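Local coordinates for protein PspGI restriction endonuclease (Pyrococcus sp. GI-H, PDB 3BM3) that probably cleaves double-stranded DNA at a specific sequence as a type II restriction endonuclease, and is captured here bound to substrate DNA with a base flipped out, at residues E22-A27 against E61-I66; F115-E120 against F139-V144; I125-Y130 against N179-E184; R161-R166 against G191-F196. The protein carries 2 engineered substitutions. One frame throughout, in Å; residues are numbered along the deposited sequence.

Interaction 1: residues E22-A27 against E61-I66; sequences EIIEEA and EKAFEI. With nucleotides of chain A.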
# COMPACT_ATOMS: atom_id res chain seq x y z
N GLU C 22 -19.89 12.51 9.98
CA GLU C 22 -21.34 12.70 10.07
C GLU C 22 -22.10 11.40 9.88
O GLU C 22 -23.06 11.12 10.60
CB GLU C 22 -21.81 13.77 9.08
CG GLU C 22 -21.22 15.13 9.41
CD GLU C 22 -21.63 16.26 8.50
OE1 GLU C 22 -22.58 16.09 7.69
OE2 GLU C 22 -20.99 17.34 8.62
N ILE C 23 -21.64 10.59 8.93
CA ILE C 23 -22.26 9.32 8.66
C ILE C 23 -22.08 8.39 9.84
O ILE C 23 -23.01 7.68 10.21
CB ILE C 23 -21.71 8.70 7.37
CG1 ILE C 23 -22.09 9.60 6.17
CG2 ILE C 23 -22.23 7.30 7.20
CD1 ILE C 23 -21.58 9.09 4.82
N ILE C 24 -20.89 8.40 10.44
CA ILE C 24 -20.63 7.57 11.61
C ILE C 24 -21.56 7.99 12.76
O ILE C 24 -22.15 7.14 13.47
CB ILE C 24 -19.14 7.65 12.03
CG1 ILE C 24 -18.26 6.91 11.00
CG2 ILE C 24 -18.89 7.03 13.45
CD1 ILE C 24 -18.33 5.41 11.10
N GLU C 25 -21.70 9.30 12.93
CA GLU C 25 -22.63 9.80 13.99
C GLU C 25 -24.05 9.35 13.71
O GLU C 25 -24.76 8.93 14.62
CB GLU C 25 -22.54 11.31 14.17
CG GLU C 25 -21.21 11.83 14.75
CD GLU C 25 -20.83 11.22 16.12
OE1 GLU C 25 -21.74 10.88 16.92
OE2 GLU C 25 -19.62 11.07 16.38
N GLU C 26 -24.46 9.42 12.44
CA GLU C 26 -25.78 8.95 12.05
C GLU C 26 -25.96 7.48 12.39
O GLU C 26 -27.00 7.07 12.95
CB GLU C 26 -25.99 9.16 10.57
CG GLU C 26 -27.35 8.82 10.10
CD GLU C 26 -27.65 9.40 8.73
OE1 GLU C 26 -26.76 10.10 8.14
OE2 GLU C 26 -28.79 9.15 8.28
N ALA C 27 -24.94 6.69 12.06
CA ALA C 27 -24.93 5.26 12.33
C ALA C 27 -24.99 5.00 13.83
O ALA C 27 -25.69 4.11 14.27
CB ALA C 27 -23.70 4.59 11.75
N GLU C 61 -20.39 -1.39 9.30
CA GLU C 61 -21.33 -1.89 8.30
C GLU C 61 -22.49 -0.91 8.13
O GLU C 61 -22.87 -0.58 7.00
CB GLU C 61 -21.83 -3.28 8.69
CG GLU C 61 -20.77 -4.32 8.55
CD GLU C 61 -21.11 -5.65 9.18
OE1 GLU C 61 -21.99 -5.72 10.08
OE2 GLU C 61 -20.47 -6.64 8.75
N LYS C 62 -23.02 -0.40 9.23
CA LYS C 62 -24.13 0.54 9.19
C LYS C 62 -23.73 1.84 8.52
O LYS C 62 -24.48 2.35 7.67
CB LYS C 62 -24.71 0.81 10.57
CG LYS C 62 -26.01 1.56 10.54
CD LYS C 62 -27.07 0.77 9.72
CE LYS C 62 -28.48 0.83 10.25
NZ LYS C 62 -29.28 -0.26 9.59
N ALA C 63 -22.55 2.35 8.87
CA ALA C 63 -22.04 3.59 8.25
C ALA C 63 -21.89 3.36 6.77
O ALA C 63 -22.21 4.24 5.98
CB ALA C 63 -20.72 3.98 8.86
N PHE C 64 -21.41 2.18 6.39
CA PHE C 64 -21.25 1.85 4.94
C PHE C 64 -22.62 1.84 4.24
O PHE C 64 -22.80 2.40 3.17
CB PHE C 64 -20.55 0.53 4.76
CG PHE C 64 -20.18 0.21 3.34
CD1 PHE C 64 -19.97 1.22 2.41
CD2 PHE C 64 -19.95 -1.10 2.96
CE1 PHE C 64 -19.61 0.94 1.13
CE2 PHE C 64 -19.57 -1.39 1.65
CZ PHE C 64 -19.40 -0.34 0.73
N GLU C 65 -23.59 1.22 4.87
CA GLU C 65 -24.93 1.22 4.32
C GLU C 65 -25.48 2.65 4.13
O GLU C 65 -26.07 2.96 3.08
CB GLU C 65 -25.86 0.37 5.19
CG GLU C 65 -27.30 0.62 5.01
CD GLU C 65 -28.07 0.25 6.27
OE1 GLU C 65 -27.69 -0.76 6.90
OE2 GLU C 65 -29.02 1.00 6.61
N ILE C 66 -25.28 3.52 5.10
CA ILE C 66 -25.71 4.89 4.98
C ILE C 66 -24.97 5.58 3.85
O ILE C 66 -25.59 6.24 2.99
CB ILE C 66 -25.53 5.66 6.31
CG1 ILE C 66 -26.55 5.11 7.31
CG2 ILE C 66 -25.75 7.14 6.15
CD1 ILE C 66 -26.26 5.51 8.75
P DA A 6 -10.88 -1.59 2.06
OP1 DA A 6 -10.34 -2.12 3.35
OP2 DA A 6 -11.68 -2.49 1.19
O5' DA A 6 -11.73 -0.30 2.44
C5' DA A 6 -12.59 0.29 1.49
C4' DA A 6 -13.96 -0.32 1.60
O4' DA A 6 -14.63 0.13 2.80
C3' DA A 6 -14.89 0.01 0.44
O3' DA A 6 -15.44 -1.21 -0.04
C2' DA A 6 -15.97 0.88 1.07
C1' DA A 6 -15.99 0.33 2.48
N9 DA A 6 -16.57 1.21 3.50
C8 DA A 6 -16.84 0.87 4.80
N7 DA A 6 -17.38 1.83 5.50
C5 DA A 6 -17.47 2.89 4.60
C6 DA A 6 -17.96 4.20 4.74
N6 DA A 6 -18.47 4.68 5.88
N1 DA A 6 -17.92 5.00 3.65
C2 DA A 6 -17.41 4.51 2.51
N3 DA A 6 -16.92 3.30 2.26
C4 DA A 6 -16.98 2.52 3.36

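Interaction 2: residues F115-E120 against F139-V144; sequences FGIRYE and FIIPSV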
# COMPACT_ATOMS: atom_id res chain seq x y z
N PHE C 115 -13.26 4.15 26.72
CA PHE C 115 -12.34 3.65 27.71
C PHE C 115 -11.52 4.73 28.40
O PHE C 115 -10.75 4.42 29.30
CB PHE C 115 -11.40 2.60 27.08
CG PHE C 115 -12.08 1.33 26.72
CD1 PHE C 115 -12.29 0.35 27.66
CD2 PHE C 115 -12.54 1.11 25.46
CE1 PHE C 115 -12.93 -0.84 27.31
CE2 PHE C 115 -13.18 -0.04 25.11
CZ PHE C 115 -13.38 -1.03 26.02
N GLY C 116 -11.71 5.98 28.00
CA GLY C 116 -10.98 7.12 28.56
C GLY C 116 -9.53 7.12 28.15
O GLY C 116 -8.70 7.65 28.86
N ILE C 117 -9.22 6.48 27.03
CA ILE C 117 -7.86 6.41 26.57
C ILE C 117 -7.60 7.69 25.84
O ILE C 117 -8.24 7.97 24.82
CB ILE C 117 -7.62 5.21 25.64
CG1 ILE C 117 -7.85 3.91 26.43
CG2 ILE C 117 -6.22 5.25 24.98
CD1 ILE C 117 -7.98 2.68 25.56
N ARG C 118 -6.63 8.45 26.33
CA ARG C 118 -6.23 9.65 25.64
C ARG C 118 -5.38 9.27 24.47
O ARG C 118 -4.59 8.34 24.53
CB ARG C 118 -5.46 10.58 26.56
CG ARG C 118 -6.37 11.22 27.61
CD ARG C 118 -5.56 12.09 28.54
NE ARG C 118 -6.40 12.75 29.56
CZ ARG C 118 -6.90 12.17 30.64
NH1 ARG C 118 -6.67 10.88 30.90
NH2 ARG C 118 -7.64 12.89 31.48
N TYR C 119 -5.57 10.02 23.40
CA TYR C 119 -4.88 9.74 22.17
C TYR C 119 -4.73 11.04 21.39
O TYR C 119 -5.38 12.04 21.67
CB TYR C 119 -5.64 8.73 21.31
CG TYR C 119 -6.92 9.30 20.79
CD1 TYR C 119 -6.95 10.00 19.59
CD2 TYR C 119 -8.09 9.23 21.54
CE1 TYR C 119 -8.12 10.59 19.13
CE2 TYR C 119 -9.27 9.81 21.09
CZ TYR C 119 -9.26 10.49 19.89
OH TYR C 119 -10.42 11.08 19.43
N GLU C 120 -3.85 10.98 20.42
CA GLU C 120 -3.81 11.95 19.37
C GLU C 120 -3.79 11.23 18.04
O GLU C 120 -3.16 10.19 17.89
CB GLU C 120 -2.63 12.89 19.51
CG GLU C 120 -2.82 13.82 20.67
CD GLU C 120 -1.66 14.73 20.90
OE1 GLU C 120 -0.54 14.45 20.45
OE2 GLU C 120 -1.90 15.74 21.57
N PHE C 139 -2.66 6.48 15.58
CA PHE C 139 -2.84 6.97 16.93
C PHE C 139 -1.54 6.93 17.68
O PHE C 139 -0.73 6.03 17.53
CB PHE C 139 -3.88 6.13 17.65
CG PHE C 139 -5.21 6.16 16.97
CD1 PHE C 139 -6.05 7.24 17.17
CD2 PHE C 139 -5.59 5.19 16.08
CE1 PHE C 139 -7.27 7.34 16.50
CE2 PHE C 139 -6.82 5.28 15.42
CZ PHE C 139 -7.65 6.34 15.65
N ILE C 140 -1.37 7.95 18.49
CA ILE C 140 -0.31 7.99 19.45
C ILE C 140 -0.98 8.08 20.79
O ILE C 140 -1.78 8.98 21.04
CB ILE C 140 0.59 9.19 19.25
CG1 ILE C 140 1.18 9.18 17.85
CG2 ILE C 140 1.73 9.18 20.30
CD1 ILE C 140 2.01 10.36 17.50
N ILE C 141 -0.64 7.15 21.66
CA ILE C 141 -1.24 7.09 22.97
C ILE C 141 -0.19 7.36 24.03
O ILE C 141 0.80 6.65 24.09
CB ILE C 141 -1.91 5.73 23.17
CG1 ILE C 141 -3.04 5.61 22.12
CG2 ILE C 141 -2.42 5.63 24.61
CD1 ILE C 141 -3.78 4.37 22.13
N PRO C 142 -0.39 8.40 24.86
CA PRO C 142 -1.54 9.31 24.91
C PRO C 142 -1.43 10.55 24.02
O PRO C 142 -2.45 11.20 23.72
CB PRO C 142 -1.57 9.72 26.36
CG PRO C 142 -0.12 9.77 26.74
CD PRO C 142 0.56 8.68 25.96
N SER C 143 -0.21 10.89 23.63
CA SER C 143 0.03 12.09 22.87
C SER C 143 1.40 12.05 22.28
O SER C 143 2.29 11.35 22.77
CB SER C 143 -0.01 13.32 23.79
OG SER C 143 1.06 13.27 24.74
N VAL C 144 1.59 12.83 21.23
CA VAL C 144 2.91 12.96 20.63
C VAL C 144 3.90 13.60 21.62
O VAL C 144 5.06 13.20 21.66
CB VAL C 144 2.87 13.68 19.26
CG1 VAL C 144 2.74 15.16 19.42
CG2 VAL C 144 4.09 13.29 18.44

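Interaction 3: residues I125-Y130 against N179-E184; sequences IKIYDY and NKFGDE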
# COMPACT_ATOMS: atom_id res chain seq x y z
N ILE C 125 5.27 12.58 13.48
CA ILE C 125 6.47 12.42 14.26
C ILE C 125 7.62 12.80 13.34
O ILE C 125 7.94 12.08 12.41
CB ILE C 125 6.64 10.98 14.77
CG1 ILE C 125 5.44 10.60 15.63
CG2 ILE C 125 7.97 10.86 15.53
CD1 ILE C 125 5.49 9.15 16.10
N LYS C 126 8.21 13.95 13.58
CA LYS C 126 9.24 14.46 12.69
C LYS C 126 10.48 13.60 12.82
O LYS C 126 10.85 13.19 13.92
CB LYS C 126 9.55 15.93 12.94
CG LYS C 126 8.52 16.87 12.33
CD LYS C 126 7.41 17.19 13.32
CE LYS C 126 6.10 17.57 12.67
NZ LYS C 126 5.01 17.36 13.62
N ILE C 127 11.07 13.28 11.68
CA ILE C 127 12.22 12.42 11.63
C ILE C 127 13.50 13.19 11.43
O ILE C 127 14.53 12.80 11.98
CB ILE C 127 12.07 11.38 10.49
CG1 ILE C 127 10.83 10.49 10.73
CG2 ILE C 127 13.29 10.52 10.39
CD1 ILE C 127 10.80 9.86 12.10
N TYR C 128 13.41 14.23 10.62
CA TYR C 128 14.53 15.09 10.29
C TYR C 128 14.27 16.51 10.73
O TYR C 128 13.16 17.00 10.57
CB TYR C 128 14.72 15.08 8.78
CG TYR C 128 14.92 13.68 8.23
CD1 TYR C 128 16.09 12.99 8.46
CD2 TYR C 128 13.93 13.04 7.49
CE1 TYR C 128 16.30 11.70 7.97
CE2 TYR C 128 14.12 11.75 7.01
CZ TYR C 128 15.32 11.09 7.23
OH TYR C 128 15.53 9.81 6.74
N ASP C 129 15.31 17.17 11.23
CA ASP C 129 15.22 18.55 11.68
C ASP C 129 14.87 19.43 10.49
O ASP C 129 14.20 20.46 10.63
CB ASP C 129 16.54 19.01 12.31
CG ASP C 129 16.95 18.15 13.50
OD1 ASP C 129 16.14 18.02 14.44
OD2 ASP C 129 18.08 17.59 13.47
N TYR C 130 15.28 18.98 9.31
CA TYR C 130 15.32 19.82 8.11
C TYR C 130 14.19 19.57 7.12
O TYR C 130 14.13 20.24 6.08
CB TYR C 130 16.68 19.66 7.43
CG TYR C 130 17.07 18.22 7.20
CD1 TYR C 130 16.60 17.52 6.10
CD2 TYR C 130 17.91 17.55 8.10
CE1 TYR C 130 16.94 16.20 5.89
CE2 TYR C 130 18.27 16.23 7.89
CZ TYR C 130 17.78 15.56 6.78
OH TYR C 130 18.11 14.24 6.55
N ASN C 179 14.76 3.50 13.89
CA ASN C 179 16.03 4.09 13.52
C ASN C 179 16.23 5.38 14.27
O ASN C 179 17.31 5.62 14.84
CB ASN C 179 16.05 4.31 12.01
CG ASN C 179 17.40 4.70 11.50
OD1 ASN C 179 18.40 4.59 12.21
ND2 ASN C 179 17.46 5.15 10.25
N LYS C 180 15.19 6.21 14.35
CA LYS C 180 15.31 7.52 14.95
C LYS C 180 15.27 7.47 16.48
O LYS C 180 16.06 8.15 17.16
CB LYS C 180 14.23 8.46 14.43
CG LYS C 180 14.28 9.78 15.18
CD LYS C 180 13.57 10.88 14.51
CE LYS C 180 13.89 12.21 15.19
NZ LYS C 180 15.32 12.55 15.00
N PHE C 181 14.36 6.66 17.01
CA PHE C 181 14.03 6.69 18.45
C PHE C 181 14.52 5.49 19.24
O PHE C 181 14.40 5.50 20.48
CB PHE C 181 12.53 6.87 18.65
CG PHE C 181 12.01 8.16 18.12
CD1 PHE C 181 12.19 9.34 18.84
CD2 PHE C 181 11.38 8.23 16.88
CE1 PHE C 181 11.71 10.54 18.35
CE2 PHE C 181 10.93 9.44 16.39
CZ PHE C 181 11.12 10.60 17.12
N GLY C 182 15.04 4.49 18.56
CA GLY C 182 15.51 3.27 19.20
C GLY C 182 14.47 2.22 19.33
O GLY C 182 13.29 2.40 19.01
N ASP C 183 14.91 1.08 19.82
CA ASP C 183 14.08 -0.10 19.83
C ASP C 183 13.12 -0.17 20.99
O ASP C 183 12.41 -1.14 21.09
CB ASP C 183 14.96 -1.36 19.81
CG ASP C 183 15.53 -1.65 18.45
OD1 ASP C 183 15.03 -1.16 17.41
OD2 ASP C 183 16.51 -2.42 18.43
N GLU C 184 13.09 0.86 21.84
CA GLU C 184 12.19 0.88 23.00
C GLU C 184 10.82 1.49 22.69
O GLU C 184 9.95 1.60 23.57
CB GLU C 184 12.87 1.62 24.17
CG GLU C 184 12.59 3.13 24.30
CD GLU C 184 13.33 4.03 23.31
OE1 GLU C 184 14.00 3.55 22.36
OE2 GLU C 184 13.23 5.27 23.53

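Interaction 4: residues R161-R166 against G191-F196; sequences RKVRER and GFDEEF. With nucleotides of chain A.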
# COMPACT_ATOMS: atom_id res chain seq x y z
N ARG C 161 -7.84 -1.17 7.58
CA ARG C 161 -9.05 -1.95 7.41
C ARG C 161 -8.60 -3.24 6.73
O ARG C 161 -7.99 -4.10 7.39
CB ARG C 161 -10.09 -1.16 6.66
CG ARG C 161 -11.44 -1.82 6.56
CD ARG C 161 -12.38 -0.89 5.86
NE ARG C 161 -13.70 -1.47 5.69
CZ ARG C 161 -14.04 -2.39 4.79
NH1 ARG C 161 -13.13 -2.95 3.98
NH2 ARG C 161 -15.28 -2.85 4.73
N LYS C 162 -8.90 -3.42 5.46
CA LYS C 162 -8.23 -4.50 4.74
C LYS C 162 -6.75 -4.15 4.57
O LYS C 162 -6.38 -3.00 4.39
CB LYS C 162 -8.90 -4.82 3.43
CG LYS C 162 -10.22 -5.49 3.69
CD LYS C 162 -11.04 -5.67 2.44
CE LYS C 162 -12.33 -6.50 2.73
NZ LYS C 162 -13.20 -6.74 1.55
N VAL C 163 -5.92 -5.18 4.61
CA VAL C 163 -4.48 -5.02 4.74
C VAL C 163 -3.74 -5.28 3.42
O VAL C 163 -2.82 -4.53 3.08
CB VAL C 163 -3.94 -5.92 5.87
CG1 VAL C 163 -2.42 -5.86 5.93
CG2 VAL C 163 -4.63 -5.53 7.24
N ARG C 164 -4.14 -6.33 2.68
CA ARG C 164 -3.41 -6.78 1.53
C ARG C 164 -1.91 -6.84 1.87
O ARG C 164 -1.52 -7.34 2.94
CB ARG C 164 -3.72 -5.88 0.35
CG ARG C 164 -5.18 -5.93 -0.03
CD ARG C 164 -5.52 -7.26 -0.67
NE ARG C 164 -6.84 -7.26 -1.26
CZ ARG C 164 -7.96 -7.56 -0.60
NH1 ARG C 164 -7.93 -7.94 0.67
NH2 ARG C 164 -9.13 -7.53 -1.24
N GLU C 165 -1.06 -6.30 0.98
CA GLU C 165 0.37 -6.27 1.18
C GLU C 165 0.80 -5.06 2.02
O GLU C 165 1.98 -4.88 2.28
CB GLU C 165 1.08 -6.22 -0.19
CG GLU C 165 1.29 -4.90 -0.80
CD GLU C 165 0.03 -4.13 -1.23
OE1 GLU C 165 -1.07 -4.71 -1.25
OE2 GLU C 165 0.16 -2.93 -1.53
N ARG C 166 -0.14 -4.16 2.34
CA ARG C 166 0.16 -2.87 2.91
C ARG C 166 0.68 -2.92 4.34
O ARG C 166 1.14 -1.93 4.90
CB ARG C 166 -1.08 -1.95 2.76
CG ARG C 166 -1.30 -1.54 1.31
CD ARG C 166 -2.54 -0.71 1.13
NE ARG C 166 -3.67 -1.59 0.99
CZ ARG C 166 -4.51 -1.94 1.96
NH1 ARG C 166 -4.42 -1.44 3.19
NH2 ARG C 166 -5.44 -2.82 1.67
N GLY C 191 -5.22 -4.54 12.21
CA GLY C 191 -5.83 -4.79 10.92
C GLY C 191 -7.23 -5.21 11.19
O GLY C 191 -7.54 -5.76 12.26
N PHE C 192 -8.13 -4.88 10.29
CA PHE C 192 -9.52 -5.24 10.47
C PHE C 192 -9.93 -6.05 9.25
O PHE C 192 -10.78 -5.67 8.45
CB PHE C 192 -10.36 -3.98 10.65
CG PHE C 192 -11.56 -4.19 11.52
CD1 PHE C 192 -11.40 -4.59 12.81
CD2 PHE C 192 -12.84 -3.98 11.03
CE1 PHE C 192 -12.51 -4.83 13.63
CE2 PHE C 192 -13.93 -4.19 11.85
CZ PHE C 192 -13.74 -4.59 13.16
N ASP C 193 -9.27 -7.20 9.12
CA ASP C 193 -9.22 -7.95 7.87
C ASP C 193 -9.30 -9.39 8.20
O ASP C 193 -8.40 -9.96 8.82
CB ASP C 193 -7.91 -7.61 7.11
CG ASP C 193 -7.86 -8.19 5.72
OD1 ASP C 193 -8.60 -9.16 5.44
OD2 ASP C 193 -7.04 -7.70 4.91
N GLU C 194 -10.38 -10.00 7.76
CA GLU C 194 -10.62 -11.41 7.99
C GLU C 194 -9.65 -12.29 7.20
O GLU C 194 -9.56 -13.48 7.49
CB GLU C 194 -12.08 -11.75 7.65
CG GLU C 194 -13.11 -10.84 8.34
CD GLU C 194 -13.50 -11.25 9.78
OE1 GLU C 194 -12.96 -12.27 10.31
OE2 GLU C 194 -14.37 -10.55 10.35
N GLU C 195 -8.91 -11.72 6.24
CA GLU C 195 -7.94 -12.47 5.45
C GLU C 195 -6.51 -12.14 5.84
O GLU C 195 -5.58 -12.42 5.13
CB GLU C 195 -8.17 -12.23 3.96
CG GLU C 195 -9.55 -12.64 3.49
CD GLU C 195 -10.00 -14.02 3.97
OE1 GLU C 195 -9.20 -14.99 3.86
OE2 GLU C 195 -11.17 -14.13 4.43
N PHE C 196 -6.34 -11.57 7.03
CA PHE C 196 -5.02 -11.26 7.55
C PHE C 196 -4.18 -12.54 7.58
O PHE C 196 -4.64 -13.55 8.06
CB PHE C 196 -5.16 -10.67 8.92
CG PHE C 196 -3.88 -10.14 9.48
CD1 PHE C 196 -3.31 -8.99 8.97
CD2 PHE C 196 -3.21 -10.82 10.47
CE1 PHE C 196 -2.12 -8.50 9.49
CE2 PHE C 196 -2.04 -10.33 10.98
CZ PHE C 196 -1.51 -9.19 10.52
P DA A 6 -10.88 -1.59 2.06
OP1 DA A 6 -10.34 -2.12 3.35
OP2 DA A 6 -11.68 -2.49 1.19
O5' DA A 6 -11.73 -0.30 2.44
C5' DA A 6 -12.59 0.29 1.49
C4' DA A 6 -13.96 -0.32 1.60
O4' DA A 6 -14.63 0.13 2.80
C3' DA A 6 -14.89 0.01 0.44
O3' DA A 6 -15.44 -1.21 -0.04
C2' DA A 6 -15.97 0.88 1.07
C1' DA A 6 -15.99 0.33 2.48
N9 DA A 6 -16.57 1.21 3.50
C8 DA A 6 -16.84 0.87 4.80
N7 DA A 6 -17.38 1.83 5.50
C5 DA A 6 -17.47 2.89 4.60
C6 DA A 6 -17.96 4.20 4.74
N6 DA A 6 -18.47 4.68 5.88
N1 DA A 6 -17.92 5.00 3.65
C2 DA A 6 -17.41 4.51 2.51
N3 DA A 6 -16.92 3.30 2.26
C4 DA A 6 -16.98 2.52 3.36
P DG A 7 -15.70 -1.39 -1.61
OP1 DG A 7 -15.39 -0.10 -2.27
OP2 DG A 7 -17.03 -2.01 -1.77
O5' DG A 7 -14.62 -2.48 -2.06
C5' DG A 7 -13.23 -2.18 -2.11
C4' DG A 7 -12.53 -3.28 -2.88
O4' DG A 7 -11.10 -3.05 -2.89
C3' DG A 7 -12.71 -4.67 -2.26
O3' DG A 7 -12.65 -5.64 -3.30
C2' DG A 7 -11.46 -4.80 -1.41
C1' DG A 7 -10.47 -4.22 -2.39
N9 DG A 7 -9.18 -3.84 -1.84
C8 DG A 7 -8.74 -4.01 -0.55
N7 DG A 7 -7.52 -3.61 -0.37
C5 DG A 7 -7.12 -3.15 -1.61
C6 DG A 7 -5.88 -2.61 -2.04
O6 DG A 7 -4.84 -2.45 -1.39
N1 DG A 7 -5.91 -2.25 -3.38
C2 DG A 7 -7.00 -2.40 -4.21
N2 DG A 7 -6.84 -1.97 -5.48
N3 DG A 7 -8.15 -2.92 -3.83
C4 DG A 7 -8.14 -3.27 -2.53
P DC A 5 -6.90 1.77 5.26
OP1 DC A 5 -7.78 1.19 6.28
OP2 DC A 5 -5.43 1.52 5.31
O5' DC A 5 -7.43 1.31 3.84
C5' DC A 5 -8.79 1.53 3.49
C4' DC A 5 -9.02 1.11 2.06
O4' DC A 5 -8.18 1.94 1.23
C3' DC A 5 -8.62 -0.34 1.78
O3' DC A 5 -9.70 -1.02 1.16
C2' DC A 5 -7.43 -0.25 0.84
C1' DC A 5 -7.55 1.14 0.25
N1 DC A 5 -6.24 1.74 -0.04
C2 DC A 5 -6.02 2.31 -1.29
O2 DC A 5 -6.97 2.37 -2.09
N3 DC A 5 -4.79 2.78 -1.60
C4 DC A 5 -3.81 2.72 -0.69
N4 DC A 5 -2.60 3.16 -1.04
C5 DC A 5 -4.02 2.19 0.61
C6 DC A 5 -5.24 1.71 0.89
O HOH W 1 -5.97 -8.44 2.74
O HOH W 2 -9.81 -9.10 2.92

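Interaction 1: residues E22-A27 against E61-I66
Two helices cross beside the pocket of the flipped adenine: Ile23, Ile24 and Ala27 of helix 20-31 lie on Ala63 and Ile66 of the long helix 52-80. The local axes pass 8.5 Å apart at 117°, and alanine at the meeting point permits the close approach, with Ala27 CA 5.3 Å from Ala63 CA. Ile23 reaches in with its CG2 branch, anti to the backbone N, setting that methyl 3.7 Å from Ile66 CG2 and also against Ala63 O; the two isoleucines slide past each other in opposite directions. Ile24 starts away from the partner helix, but its CD1 turns back to meet Ala63 CB at 3.6 Å. Ile66 CD1 lies against both Glu26 CG, 3.7 Å away, and the Ala27 methyl. The carboxylate of Glu26 finds its polar partner elsewhere, in Tyr70 OH. On the other side of helix 52-80, Phe64 turns from this seam and spreads one ring face over the adenine of DA6 of chain A, CD1 lying 3.4 Å from C4 and N9 above the ring toward its rim. An alanine in place of Phe64 removes the ring and would probably leave the turned-out base without stacking on that side, freer to shift. Ala63 joins the two sides: its CB is 3.8 Å from N6 of DA6 as well as touching Ile24. The crossing thus packs mainly through methyl and methylene groups, without a hydrogen bond between the segments, and the same turn of helix 52-80 offers Ala63 and Ile66 to helix 20-31 and Phe64 to the base.

Interaction 2: residues F115-E120 against F139-V144
Glu120 and Ile140 form one antiparallel hydrogen-bonded pair, each N-H answering the other's carbonyl, with Glu120 N to Ile140 O at 2.9 Å and both donors in the carbonyl planes. Pro142, entered through a cis peptide, follows the end of strand 139-141; its CA-H points at Arg118 O, 3.2 Å from CA. The side chains of Tyr119 and Phe139 lie side by side, pointing the same way, and their rings meet as an offset edge-to-face pair, the edge of Phe139 toward the face of Tyr119, centroids 5.7 Å apart and planes at 80°. Beside them Ile141 crosses Ile117, CG2 to CG2 at 3.8 Å, and helix 249-259 packs on both isoleucines. Glu120 CG is anti to the carbonyl carbon (chi1 -71°) and the chain beyond is extended, which carries OE1 past Ser143 to Val144 N at 2.8 Å, a nearly straight bond that arrives from above the carboxylate plane. Ser143 is itself the N-cap of helix 144-149, its OG also bonded to Thr146 OG1. The helix's partial positive charge would probably steady this carboxylate; through its backbone and OE1, Glu120 joins the loop after helix 85-115 to strand 139-141 and to the start of helix 144-149.

Interaction 3: residues I125-Y130 against N179-E184
Apolar packing and one lysine bond join Ile125 and Ile127 to Phe181 and Lys180. In the packing, Ile125 crosses Phe181 at a slant near CE2 and CZ: its CG2, anti to the backbone N (Ile125 CG1 lies beside that N, chi1 -59°), is 3.4 Å from Phe181 CE2 and almost as near CZ, a snug fit. Ile127 brings its CD1 to 4.3 Å from the same CE2. That methyl also lies 3.8 Å from Lys180 CD, the two side chains sliding past each other in opposite directions, so the aliphatic part of the lysine works as hydrophobic surface. Lys180 CG, in turn, rests on one face of the neighbouring Phe181 ring.

The polar part is a single hydrogen bond. Lys180 runs extended until chi4 (66°), where its end bends to bring NZ 3.1 Å from Ile127 O. The donor stands 42° out of the carbonyl plane, away from the lone-pair directions, while CE lies 3.4 Å from Lys126 O. The ammonium thus meets the backbone where the chain leaves strand 125-126.

Around this contact, Ile125 also packs on Leu177 of helix 167-181 and on Val144 and Phe147 of helix 144-149, and Phe147 meets Phe181 edge-to-face. Tyr128 OH bonds Asp206 of the second subunit and Asn179 ND2 bonds Asn207 OD1 of that subunit, placing the loop after strand 125-126 and the end of helix 167-181 at the dimer interface.

Interaction 4: residues R161-R166 against G191-F196
Asp193 and Val163 bind together the loops leaving two parallel strands, 155-160 and 186-191, linked through helix 167-181 in a beta-alpha-beta crossover. Asp193 CG lies anti to its own N (chi1 -172°), aiming the carboxylate across the other loop: OD2 takes Val163 N at 2.8 Å on its anti side, and OD1 accepts Glu195 N at 2.7 Å, an Asx turn. Lys162 crosses Asp193 at about a right angle. Behind, Val163 CG2 meets the edge of the Phe196 ring and the CA of Gly191, where any CB would clash with that methyl. Phe192 N reaches Arg161 O at 3.0 Å.

The opposite side of the 161-166 loop grips DNA chain A. The Arg161 guanidinium lays a face over O4' of DA6, and its NH1 bonds OP1, which Lys162 N also holds, while NE salt-bridges Glu60. Arg166 is clamped flat: Val163 O sits over one face, C2' of DC5 over the other, and Lys162 O lies in the guanidinium plane, held end-on by NH1 and NH2. Its NE then bonds O6 of DG7 at 2.8 Å. A leucine in place of Arg166 would probably leave the guanine edge without this donor and Lys162 O without its two-nitrogen grip. Arg164 spreads its guanidinium over C8 of DG7, with NE bonded to another guanine's O6; two in-plane waters carry its NH1 to Asp193, one to OD1 and one to OD2.

How the interactions relate
Buried interactions 1 and 4 flank DA6 of chain A, its base flipped out: the first covers the base with a ring, the second holds phosphate and sugar. Their chemistry differs: apolar helix packing in interaction 1, carboxylate, guanidinium and water networks in interaction 4. Interactions 2 and 3, partly buried, lie about 8 and 9 Å from the nucleic acid at nearest atoms. They touch through Ile125 CG1, which packs on Ile140 and Val144. Interaction 2 adds a single antiparallel bridge to strand 139-141 and a helix-start bond; interaction 3 combines isoleucine-phenylalanine packing with one lysine-to-carbonyl bond. Interaction 4 lies in the loop entering helix 167-181, interaction 3 at its C-terminal end; both reach the second subunit.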